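Local coordinates for GH3 beta-N-acetylglucosaminidase (Paenibacillaceae, PDB 6K5J), which removes terminal beta-linked N-acetylglucosamine units by hydrolysis, probably from chitin oligosaccharides, as a family 3 glycoside hydrolase, at residues Lys14-Gln19 / Glu324-Ser329. Numbering follows the deposited sequence.
Sequences KQKVGQ and ERIDRS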
# COMPACT_ATOMS: atom_id res chain seq x y z
N LYS A 14 30.81 -1.48 -12.75
CA LYS A 14 30.23 -2.00 -11.52
C LYS A 14 29.34 -0.95 -10.86
O LYS A 14 28.30 -1.29 -10.27
CB LYS A 14 31.32 -2.47 -10.56
CG LYS A 14 31.62 -3.96 -10.64
CD LYS A 14 32.45 -4.45 -9.45
CE LYS A 14 31.64 -4.48 -8.14
NZ LYS A 14 30.35 -5.24 -8.25
N GLN A 15 29.72 0.33 -10.93
CA GLN A 15 28.85 1.37 -10.40
C GLN A 15 27.57 1.51 -11.21
O GLN A 15 26.50 1.76 -10.65
CB GLN A 15 29.58 2.71 -10.37
CG GLN A 15 30.60 2.89 -9.28
CD GLN A 15 31.34 4.20 -9.46
OE1 GLN A 15 31.95 4.44 -10.51
NE2 GLN A 15 31.27 5.07 -8.46
N LYS A 16 27.66 1.39 -12.54
CA LYS A 16 26.46 1.49 -13.36
C LYS A 16 25.51 0.35 -13.04
O LYS A 16 24.30 0.56 -12.88
CB LYS A 16 26.81 1.49 -14.85
CG LYS A 16 27.64 2.68 -15.31
CD LYS A 16 27.84 2.61 -16.82
CE LYS A 16 28.89 3.62 -17.29
NZ LYS A 16 29.08 3.51 -18.76
N VAL A 17 26.04 -0.87 -12.93
CA VAL A 17 25.19 -2.01 -12.62
C VAL A 17 24.56 -1.84 -11.24
O VAL A 17 23.38 -2.12 -11.04
CB VAL A 17 25.99 -3.33 -12.74
CG1 VAL A 17 25.31 -4.47 -11.97
CG2 VAL A 17 26.15 -3.70 -14.22
N GLY A 18 25.35 -1.37 -10.27
CA GLY A 18 24.82 -1.15 -8.94
C GLY A 18 23.67 -0.16 -8.90
O GLY A 18 22.74 -0.31 -8.09
N GLN A 19 23.70 0.86 -9.77
CA GLN A 19 22.61 1.84 -9.82
C GLN A 19 21.27 1.18 -10.11
O GLN A 19 20.23 1.71 -9.72
CB GLN A 19 22.89 2.89 -10.89
CG GLN A 19 23.86 3.97 -10.46
CD GLN A 19 23.36 4.73 -9.24
OE1 GLN A 19 22.36 5.45 -9.30
NE2 GLN A 19 24.06 4.56 -8.12
N GLU A 324 24.82 0.60 -24.28
CA GLU A 324 23.79 1.64 -24.37
C GLU A 324 22.62 1.33 -23.45
O GLU A 324 22.09 2.22 -22.78
CB GLU A 324 23.32 1.79 -25.82
CG GLU A 324 22.24 2.86 -26.04
CD GLU A 324 20.81 2.40 -25.73
OE1 GLU A 324 20.50 1.19 -25.89
OE2 GLU A 324 20.00 3.25 -25.31
N ARG A 325 22.19 0.06 -23.41
CA ARG A 325 21.04 -0.31 -22.59
C ARG A 325 21.27 0.04 -21.13
O ARG A 325 20.40 0.66 -20.49
CB ARG A 325 20.74 -1.80 -22.76
CG ARG A 325 19.56 -2.27 -21.93
CD ARG A 325 18.24 -1.61 -22.34
NE ARG A 325 17.20 -1.91 -21.36
CZ ARG A 325 17.05 -1.23 -20.22
NH1 ARG A 325 17.85 -0.21 -19.95
NH2 ARG A 325 16.10 -1.58 -19.35
N ILE A 326 22.44 -0.31 -20.59
CA ILE A 326 22.76 0.01 -19.20
C ILE A 326 22.77 1.52 -18.98
O ILE A 326 22.21 2.02 -18.00
CB ILE A 326 24.11 -0.61 -18.80
CG1 ILE A 326 24.01 -2.13 -18.79
CG2 ILE A 326 24.51 -0.11 -17.43
CD1 ILE A 326 23.37 -2.70 -17.53
N ASP A 327 23.45 2.25 -19.87
CA ASP A 327 23.50 3.71 -19.76
C ASP A 327 22.10 4.32 -19.83
O ASP A 327 21.86 5.36 -19.22
CB ASP A 327 24.36 4.33 -20.87
CG ASP A 327 25.84 4.03 -20.71
OD1 ASP A 327 26.30 3.77 -19.57
OD2 ASP A 327 26.56 4.08 -21.73
N ARG A 328 21.21 3.73 -20.62
CA ARG A 328 19.84 4.23 -20.72
C ARG A 328 19.17 4.26 -19.35
O ARG A 328 18.61 5.29 -18.95
CB ARG A 328 19.04 3.38 -21.71
CG ARG A 328 17.78 4.02 -22.26
CD ARG A 328 16.88 2.98 -22.94
NE ARG A 328 17.62 2.23 -23.95
CZ ARG A 328 17.23 1.06 -24.45
NH1 ARG A 328 16.10 0.51 -24.03
NH2 ARG A 328 17.98 0.43 -25.35
N SER A 329 19.22 3.14 -18.62
CA SER A 329 18.62 3.11 -17.28
C SER A 329 19.36 4.00 -16.30
O SER A 329 18.74 4.70 -15.49
CB SER A 329 18.57 1.68 -16.73
OG SER A 329 17.66 0.88 -17.46
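Ile326 presses its CG2 methyl against the root of the Lys16 side chain, 3.8 Å from CB, and this is the tight part of the contact. Here the lysine acts as an apolar spacer: its first methylene meets the buried isoleucine, while the remaining chain runs on to the partly exposed side. On the inner side Val17 CG2 lies a looser 4.4 Å from Ile326 CD1; branched aliphatic residues suit this buried flank, which has no polar bond across it. The partly exposed side is polar. With CG placed beside its backbone N (chi1 -64°) and the chain extended from there, Lys16 reaches Asp327, whose OD1 receives NZ at 2.9 Å on its syn lone pair in a salt bridge. OD2 is more distant from NZ, at 3.9 Å, so OD1 is the oxygen that takes the bond. Cutting Lys16 back to an alanine removes the chain beyond CB and would probably leave the Asp327 carboxylate without its charged partner. The two helix segments approach to 9.5 Å between axes at 55°, so that helices 13-19 and 323-339, distant in sequence, meet within the family 3 N-terminal region, whose family belongs to the TIM-barrel clan. Helix 302-317 adds Leu312 against Val17 and Val316 against Ile326, Lys16 also touches Val330, one turn beyond Ile326 on helix 323-339, and Leu20, just ahead of strand 21-23, covers Ile326 and Ser329.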